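Local coordinates for uncharacterized protein (Brachypodium distachyon, PDB 4ME2) that probably binds RNA in a sequence-specific manner, as a chloroplast pentatricopeptide repeat protein built of helix-turn-helix units, at residues V107-E111 / P112-P116; A145-E148 / E149-G153; G161-V164 / G165-V168. All blocks are in the same frame, centred on the assembly; numbering follows the deposited sequence.

The three contacts are local and follow one another along the chain, so none nests within or crosses another. Contact 1, at 107-116, turns the chain out of helix 98-109 into the loop leading to helix 118-126. Contact 2, at 145-153, covers the last two turns of helix 133-151 and the residues just after it. Contact 3, at 161-168, closes a turn in the loop before helix 168-180. Salt bridges join contacts 1 and 2 (Arg109 to Glu149) and contacts 2 and 3 (Lys150 to Glu166). The end of helix 133-151 thus ties the end of helix 98-109 and the loop after it, where Tyr114 and Pro116 touch Glu149, to the loop before helix 168-180, an example of charged side chains bridging helix ends and loops in a helical-repeat protein.

Contact 1 (V107-E111 / P112-P116); sequences VARAE and PWYRP
Tyr114 folds back against the end of helix 98-109, and each part of its side chain has a neighbour there. Its CG stands anti to the backbone N (chi1 -174°), which lays the ring against Arg109 at the end of the helix. CB lies 3.2 Å from Ala108 O, and CG and CD1 stay close to the same carbonyl. Farther out, Arg109 CA sits 3.6 Å from the ring centroid, only 11° off the normal, a CH-pi contact over the face. Arg109 CG then reaches the far end of the ring, 3.6 Å from Tyr114 CZ, and the hydroxyl beyond it bonds to Tyr121 OH. The guanidinium stands almost perpendicular to the ring and is engaged by His106 and Glu149. This turn links two helices of a pentatricopeptide repeat fold: a type I beta turn runs from Glu111 to Tyr114, with Tyr114 N donating to Glu111 O at 3.1 Å. Within the turn, Glu111 CB lies over one face of Trp113, 3.7 Å from the centroid of its five-membered ring. Ala108 CB packs 3.8 Å from Trp113 CH2. A water in the plane of the indole accepts from Trp113 NE1 and donates to Glu111 OE1.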
loop_
_atom_site.group_PDB
_atom_site.type_symbol
_atom_site.label_atom_id
_atom_site.label_comp_id
_atom_site.label_asym_id
_atom_site.label_seq_id
_atom_site.Cartn_x
_atom_site.Cartn_y
_atom_site.Cartn_z
ATOM N N VAL A 107 10.709 -6.298 2.820
ATOM C CA VAL A 107 11.305 -7.560 3.248
ATOM C C VAL A 107 10.180 -8.515 3.655
ATOM O O VAL A 107 10.164 -9.668 3.226
ATOM C CB VAL A 107 12.314 -7.387 4.404
ATOM C CG1 VAL A 107 12.838 -8.740 4.863
ATOM C CG2 VAL A 107 13.488 -6.505 3.978
ATOM N N ALA A 108 9.226 -8.039 4.456
ATOM C CA ALA A 108 8.114 -8.897 4.895
ATOM C C ALA A 108 7.318 -9.444 3.708
ATOM O O ALA A 108 6.898 -10.608 3.707
ATOM C CB ALA A 108 7.198 -8.146 5.850
ATOM N N ARG A 109 7.124 -8.599 2.697
ATOM C CA ARG A 109 6.283 -8.948 1.549
ATOM C C ARG A 109 6.810 -10.161 0.774
ATOM O O ARG A 109 6.040 -10.822 0.081
ATOM C CB ARG A 109 6.126 -7.746 0.608
ATOM C CG ARG A 109 5.272 -6.600 1.150
ATOM C CD ARG A 109 5.108 -5.471 0.130
ATOM N NE ARG A 109 4.684 -6.041 -1.146
ATOM C CZ ARG A 109 5.468 -6.208 -2.206
ATOM N NH1 ARG A 109 6.724 -5.789 -2.194
ATOM N NH2 ARG A 109 4.982 -6.791 -3.296
ATOM N N ALA A 110 8.105 -10.446 0.895
ATOM C CA ALA A 110 8.732 -11.573 0.194
ATOM C C ALA A 110 8.771 -12.860 1.026
ATOM O O ALA A 110 9.216 -13.908 0.534
ATOM C CB ALA A 110 10.133 -11.207 -0.258
ATOM N N GLU A 111 8.325 -12.784 2.276
ATOM C CA GLU A 111 8.368 -13.939 3.176
ATOM C C GLU A 111 7.218 -14.909 2.929
ATOM O O GLU A 111 6.111 -14.489 2.588
ATOM C CB GLU A 111 8.381 -13.508 4.647
ATOM C CG GLU A 111 9.672 -12.835 5.088
ATOM C CD GLU A 111 10.894 -13.722 4.905
ATOM O OE1 GLU A 111 11.229 -14.484 5.831
ATOM O OE2 GLU A 111 11.529 -13.658 3.836
ATOM N N PRO A 112 7.477 -16.214 3.121
ATOM C CA PRO A 112 6.457 -17.240 2.898
ATOM C C PRO A 112 5.180 -17.057 3.719
ATOM O O PRO A 112 4.117 -17.485 3.280
ATOM C CB PRO A 112 7.160 -18.533 3.322
ATOM C CG PRO A 112 8.608 -18.256 3.136
ATOM C CD PRO A 112 8.779 -16.802 3.483
ATOM N N TRP A 113 5.275 -16.444 4.897
ATOM C CA TRP A 113 4.111 -16.259 5.764
ATOM C C TRP A 113 3.265 -15.051 5.436
ATOM O O TRP A 113 2.171 -14.881 5.988
ATOM C CB TRP A 113 4.541 -16.235 7.229
ATOM C CG TRP A 113 5.706 -15.325 7.490
ATOM C CD1 TRP A 113 7.038 -15.678 7.669
ATOM C CD2 TRP A 113 5.677 -13.864 7.586
ATOM N NE1 TRP A 113 7.814 -14.561 7.881
ATOM C CE2 TRP A 113 7.058 -13.444 7.845
ATOM C CE3 TRP A 113 4.678 -12.900 7.508
ATOM C CZ2 TRP A 113 7.401 -12.106 8.008
ATOM C CZ3 TRP A 113 5.033 -11.554 7.672
ATOM C CH2 TRP A 113 6.363 -11.170 7.918
ATOM N N TYR A 114 3.744 -14.210 4.521
ATOM C CA TYR A 114 3.104 -12.915 4.269
ATOM C C TYR A 114 1.717 -13.011 3.643
ATOM O O TYR A 114 1.500 -13.790 2.715
ATOM C CB TYR A 114 4.007 -12.030 3.405
ATOM C CG TYR A 114 3.480 -10.627 3.220
ATOM C CD1 TYR A 114 3.616 -9.672 4.226
ATOM C CD2 TYR A 114 2.838 -10.255 2.039
ATOM C CE1 TYR A 114 3.130 -8.387 4.060
ATOM C CE2 TYR A 114 2.346 -8.969 1.867
ATOM C CZ TYR A 114 2.493 -8.044 2.883
ATOM O OH TYR A 114 2.018 -6.766 2.728
ATOM N N ARG A 115 0.792 -12.209 4.167
ATOM C CA ARG A 115 -0.540 -12.035 3.588
ATOM C C ARG A 115 -0.860 -10.558 3.356
ATOM O O ARG A 115 -0.972 -9.788 4.314
ATOM C CB ARG A 115 -1.604 -12.641 4.493
ATOM C CG ARG A 115 -1.603 -14.158 4.521
ATOM C CD ARG A 115 -1.623 -14.665 5.951
ATOM N NE ARG A 115 -2.929 -14.530 6.594
ATOM C CZ ARG A 115 -3.896 -15.445 6.550
ATOM N NH1 ARG A 115 -3.725 -16.577 5.879
ATOM N NH2 ARG A 115 -5.045 -15.224 7.173
ATOM N N PRO A 116 -1.037 -10.164 2.085
ATOM C CA PRO A 116 -1.325 -8.768 1.749
ATOM C C PRO A 116 -2.509 -8.231 2.544
ATOM O O PRO A 116 -3.561 -8.875 2.610
ATOM C CB PRO A 116 -1.670 -8.829 0.259
ATOM C CG PRO A 116 -0.943 -10.028 -0.242
ATOM C CD PRO A 116 -0.985 -11.018 0.884
HETATM O O HOH W 1 10.451 -14.173 8.613
#

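Contact 2 (A145-E148 / E149-G153); sequences AFIE and EKERG
The Phe146 ring receives Glu149 OE2 at its edge, near the ring plane and 3.5 Å from CD1, with the carboxylate turned almost perpendicular to the ring. Lys150 runs alongside Phe146, pointing the same way, its CG 3.6 Å from Phe146 CE1, while Trp163 meets the ring edge-to-face. The Arg152 guanidinium has Glu148 OE2 over one face, 2.9 Å from NE, a salt bridge of charge alone, since no N-H points at the oxygen. Glu149 CG lies between the backbone N and the carbonyl carbon (chi1 74°), which directs the otherwise extended chain back along the preceding turn, CG 3.2 Å from Phe146 O. OE1 forms a salt bridge with Arg109 NE and OE2 a hydrogen bond with Tyr121 OH. Cut back to an alanine here, the position would probably leave Arg109 without this carboxylate and the Tyr121 hydroxyl without that partner. In the backbone, Glu149 N donates to Ala145 O and Glu151 N to Ile147 O. Arg152 N still donates to Glu148 O at 2.8 Å, although Arg152 is the first residue to leave helical backbone angles. Such i to i+3 and i to i+4 side-chain contacts are those of an alpha-helix, here at the C-terminal end of helix 133-151 in a helix-turn-helix repeat protein.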
loop_
_atom_site.group_PDB
_atom_site.type_symbol
_atom_site.label_atom_id
_atom_site.label_comp_id
_atom_site.label_asym_id
_atom_site.label_seq_id
_atom_site.Cartn_x
_atom_site.Cartn_y
_atom_site.Cartn_z
ATOM N N ALA A 145 3.073 -2.657 -6.398
ATOM C CA ALA A 145 3.486 -3.935 -5.813
ATOM C C ALA A 145 2.295 -4.709 -5.253
ATOM O O ALA A 145 2.242 -5.933 -5.362
ATOM C CB ALA A 145 4.556 -3.728 -4.742
ATOM N N PHE A 146 1.345 -3.987 -4.670
ATOM C CA PHE A 146 0.128 -4.584 -4.144
ATOM C C PHE A 146 -0.691 -5.180 -5.284
ATOM O O PHE A 146 -1.129 -6.324 -5.205
ATOM C CB PHE A 146 -0.682 -3.533 -3.379
ATOM C CG PHE A 146 -2.088 -3.959 -3.039
ATOM C CD1 PHE A 146 -2.339 -5.178 -2.409
ATOM C CD2 PHE A 146 -3.162 -3.121 -3.317
ATOM C CE1 PHE A 146 -3.635 -5.558 -2.083
ATOM C CE2 PHE A 146 -4.461 -3.490 -2.989
ATOM C CZ PHE A 146 -4.697 -4.712 -2.374
ATOM N N ILE A 147 -0.880 -4.408 -6.349
ATOM C CA ILE A 147 -1.680 -4.885 -7.478
ATOM C C ILE A 147 -1.031 -6.124 -8.092
ATOM O O ILE A 147 -1.711 -7.118 -8.362
ATOM C CB ILE A 147 -1.931 -3.774 -8.522
ATOM C CG1 ILE A 147 -2.804 -2.677 -7.906
ATOM C CG2 ILE A 147 -2.607 -4.336 -9.769
ATOM C CD1 ILE A 147 -2.907 -1.414 -8.738
ATOM N N GLU A 148 0.287 -6.067 -8.271
ATOM C CA GLU A 148 1.042 -7.187 -8.833
ATOM C C GLU A 148 0.971 -8.431 -7.946
ATOM O O GLU A 148 0.692 -9.529 -8.440
ATOM C CB GLU A 148 2.497 -6.798 -9.111
ATOM C CG GLU A 148 3.392 -7.990 -9.440
ATOM C CD GLU A 148 4.532 -7.658 -10.392
ATOM O OE1 GLU A 148 4.699 -6.475 -10.756
ATOM O OE2 GLU A 148 5.261 -8.597 -10.789
ATOM N N GLU A 149 1.208 -8.273 -6.645
ATOM C CA GLU A 149 1.188 -9.436 -5.759
ATOM C C GLU A 149 -0.177 -10.131 -5.744
ATOM O O GLU A 149 -0.258 -11.335 -5.525
ATOM C CB GLU A 149 1.661 -9.094 -4.338
ATOM C CG GLU A 149 0.669 -8.311 -3.495
ATOM C CD GLU A 149 1.285 -7.688 -2.253
ATOM O OE1 GLU A 149 2.475 -7.932 -1.971
ATOM O OE2 GLU A 149 0.565 -6.957 -1.549
ATOM N N LYS A 150 -1.244 -9.379 -5.998
ATOM C CA LYS A 150 -2.577 -9.966 -6.078
ATOM C C LYS A 150 -2.785 -10.656 -7.419
ATOM O O LYS A 150 -3.177 -11.819 -7.472
ATOM C CB LYS A 150 -3.652 -8.899 -5.874
ATOM C CG LYS A 150 -3.576 -8.177 -4.541
ATOM C CD LYS A 150 -4.046 -9.047 -3.387
ATOM C CE LYS A 150 -5.540 -9.318 -3.483
ATOM N NZ LYS A 150 -6.050 -10.002 -2.263
ATOM N N GLU A 151 -2.509 -9.937 -8.501
ATOM C CA GLU A 151 -2.842 -10.417 -9.841
ATOM C C GLU A 151 -1.938 -11.545 -10.325
ATOM O O GLU A 151 -2.384 -12.431 -11.055
ATOM C CB GLU A 151 -2.857 -9.257 -10.835
ATOM C CG GLU A 151 -3.928 -8.227 -10.520
ATOM C CD GLU A 151 -4.082 -7.179 -11.601
ATOM O OE1 GLU A 151 -5.152 -6.537 -11.641
ATOM O OE2 GLU A 151 -3.144 -6.997 -12.406
ATOM N N ARG A 152 -0.677 -11.522 -9.909
ATOM C CA ARG A 152 0.266 -12.577 -10.268
ATOM C C ARG A 152 0.404 -13.620 -9.151
ATOM O O ARG A 152 1.256 -14.507 -9.224
ATOM C CB ARG A 152 1.628 -11.974 -10.627
ATOM C CG ARG A 152 1.578 -10.900 -11.705
ATOM C CD ARG A 152 2.963 -10.323 -11.971
ATOM N NE ARG A 152 4.028 -11.186 -11.451
ATOM C CZ ARG A 152 4.920 -11.832 -12.197
ATOM N NH1 ARG A 152 4.908 -11.713 -13.518
ATOM N NH2 ARG A 152 5.838 -12.596 -11.617
ATOM N N GLY A 153 -0.443 -13.510 -8.126
ATOM C CA GLY A 153 -0.455 -14.449 -7.004
ATOM C C GLY A 153 -1.128 -15.757 -7.372
ATOM O O GLY A 153 -1.569 -15.930 -8.509
#

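Contact 3 (G161-V164 / G165-V168); sequences GVWV and GEDV
Trp163 and Glu166 are set side by side by their first torsions: the indole CG is anti to the carbonyl carbon (chi1 -63°), and the glutamate CG is anti to its own N (chi1 -168°). A bend at chi2 then lifts the carboxylate beside the indole, where Glu166 OE1 comes obliquely to 4.1 Å from Trp163 CE3, the two planes 63° apart. The backbone holds this pair in a type I beta turn from Trp163 to Glu166. Glu166 N donates to Trp163 O at 3.0 Å, closing the turn. Glu166 CB rests 3.2 Å from that same oxygen. A water donates to both Val164 O, at 2.8 Å, and Glu166 O, at 2.7 Å, linking carbonyls two residues apart. Val162 CG2 lies over one face of the indole, offset toward its rim. Just beyond the turn, Asp167 is the N-cap of helix 168-180, its OD1 accepting from Lys170 N. The contact between indole and carboxylate is loose, and the polar end of Glu166 is held instead by a salt bridge to Lys150, which probably stabilises its negative charge and fastens the turn to helix 133-151.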
loop_
_atom_site.group_PDB
_atom_site.type_symbol
_atom_site.label_atom_id
_atom_site.label_comp_id
_atom_site.label_asym_id
_atom_site.label_seq_id
_atom_site.Cartn_x
_atom_site.Cartn_y
_atom_site.Cartn_z
ATOM N N GLY A 161 -11.511 -14.537 -10.263
ATOM C CA GLY A 161 -10.527 -13.469 -10.270
ATOM C C GLY A 161 -10.003 -13.132 -8.889
ATOM O O GLY A 161 -10.603 -13.489 -7.875
ATOM N N VAL A 162 -8.886 -12.421 -8.853
ATOM C CA VAL A 162 -8.210 -12.162 -7.598
ATOM C C VAL A 162 -8.973 -11.212 -6.694
ATOM O O VAL A 162 -8.726 -11.181 -5.496
ATOM C CB VAL A 162 -6.801 -11.589 -7.826
ATOM C CG1 VAL A 162 -5.930 -12.602 -8.547
ATOM C CG2 VAL A 162 -6.873 -10.289 -8.614
ATOM N N TRP A 163 -9.897 -10.446 -7.261
ATOM C CA TRP A 163 -10.465 -9.313 -6.549
ATOM C C TRP A 163 -11.870 -9.481 -6.063
ATOM O O TRP A 163 -12.303 -8.736 -5.192
ATOM C CB TRP A 163 -10.425 -8.078 -7.421
ATOM C CG TRP A 163 -9.057 -7.599 -7.801
ATOM C CD1 TRP A 163 -8.451 -7.679 -9.039
ATOM C CD2 TRP A 163 -8.103 -6.906 -6.953
ATOM N NE1 TRP A 163 -7.213 -7.106 -9.010
ATOM C CE2 TRP A 163 -6.943 -6.626 -7.794
ATOM C CE3 TRP A 163 -8.088 -6.512 -5.637
ATOM C CZ2 TRP A 163 -5.826 -5.984 -7.312
ATOM C CZ3 TRP A 163 -6.957 -5.860 -5.158
ATOM C CH2 TRP A 163 -5.854 -5.602 -5.980
ATOM N N VAL A 164 -12.607 -10.437 -6.622
ATOM C CA VAL A 164 -14.027 -10.609 -6.278
ATOM C C VAL A 164 -14.287 -10.867 -4.785
ATOM O O VAL A 164 -15.326 -10.466 -4.254
ATOM C CB VAL A 164 -14.695 -11.689 -7.160
ATOM C CG1 VAL A 164 -16.083 -12.052 -6.651
ATOM C CG2 VAL A 164 -14.780 -11.200 -8.597
ATOM N N GLY A 165 -13.339 -11.517 -4.113
ATOM C CA GLY A 165 -13.471 -11.806 -2.687
ATOM C C GLY A 165 -12.759 -10.830 -1.764
ATOM O O GLY A 165 -12.649 -11.078 -0.560
ATOM N N GLU A 166 -12.282 -9.717 -2.320
ATOM C CA GLU A 166 -11.523 -8.722 -1.555
ATOM C C GLU A 166 -12.341 -8.028 -0.469
ATOM O O GLU A 166 -13.509 -7.699 -0.682
ATOM C CB GLU A 166 -10.937 -7.665 -2.497
ATOM C CG GLU A 166 -9.897 -6.766 -1.848
ATOM C CD GLU A 166 -8.625 -7.512 -1.490
ATOM O OE1 GLU A 166 -8.328 -8.539 -2.136
ATOM O OE2 GLU A 166 -7.922 -7.072 -0.558
ATOM N N ASP A 167 -11.715 -7.797 0.686
ATOM C CA ASP A 167 -12.339 -7.041 1.772
ATOM C C ASP A 167 -12.506 -5.573 1.365
ATOM O O ASP A 167 -11.570 -4.768 1.465
ATOM C CB ASP A 167 -11.533 -7.172 3.072
ATOM C CG ASP A 167 -12.191 -6.462 4.253
ATOM O OD1 ASP A 167 -12.886 -5.445 4.051
ATOM O OD2 ASP A 167 -12.008 -6.918 5.399
ATOM N N VAL A 168 -13.714 -5.239 0.917
ATOM C CA VAL A 168 -14.030 -3.908 0.400
ATOM C C VAL A 168 -13.734 -2.800 1.408
ATOM O O VAL A 168 -13.261 -1.728 1.030
ATOM C CB VAL A 168 -15.493 -3.822 -0.086
ATOM C CG1 VAL A 168 -15.904 -2.377 -0.339
ATOM C CG2 VAL A 168 -15.678 -4.660 -1.346
HETATM O O HOH W 2 -15.576 -8.770 -2.080
#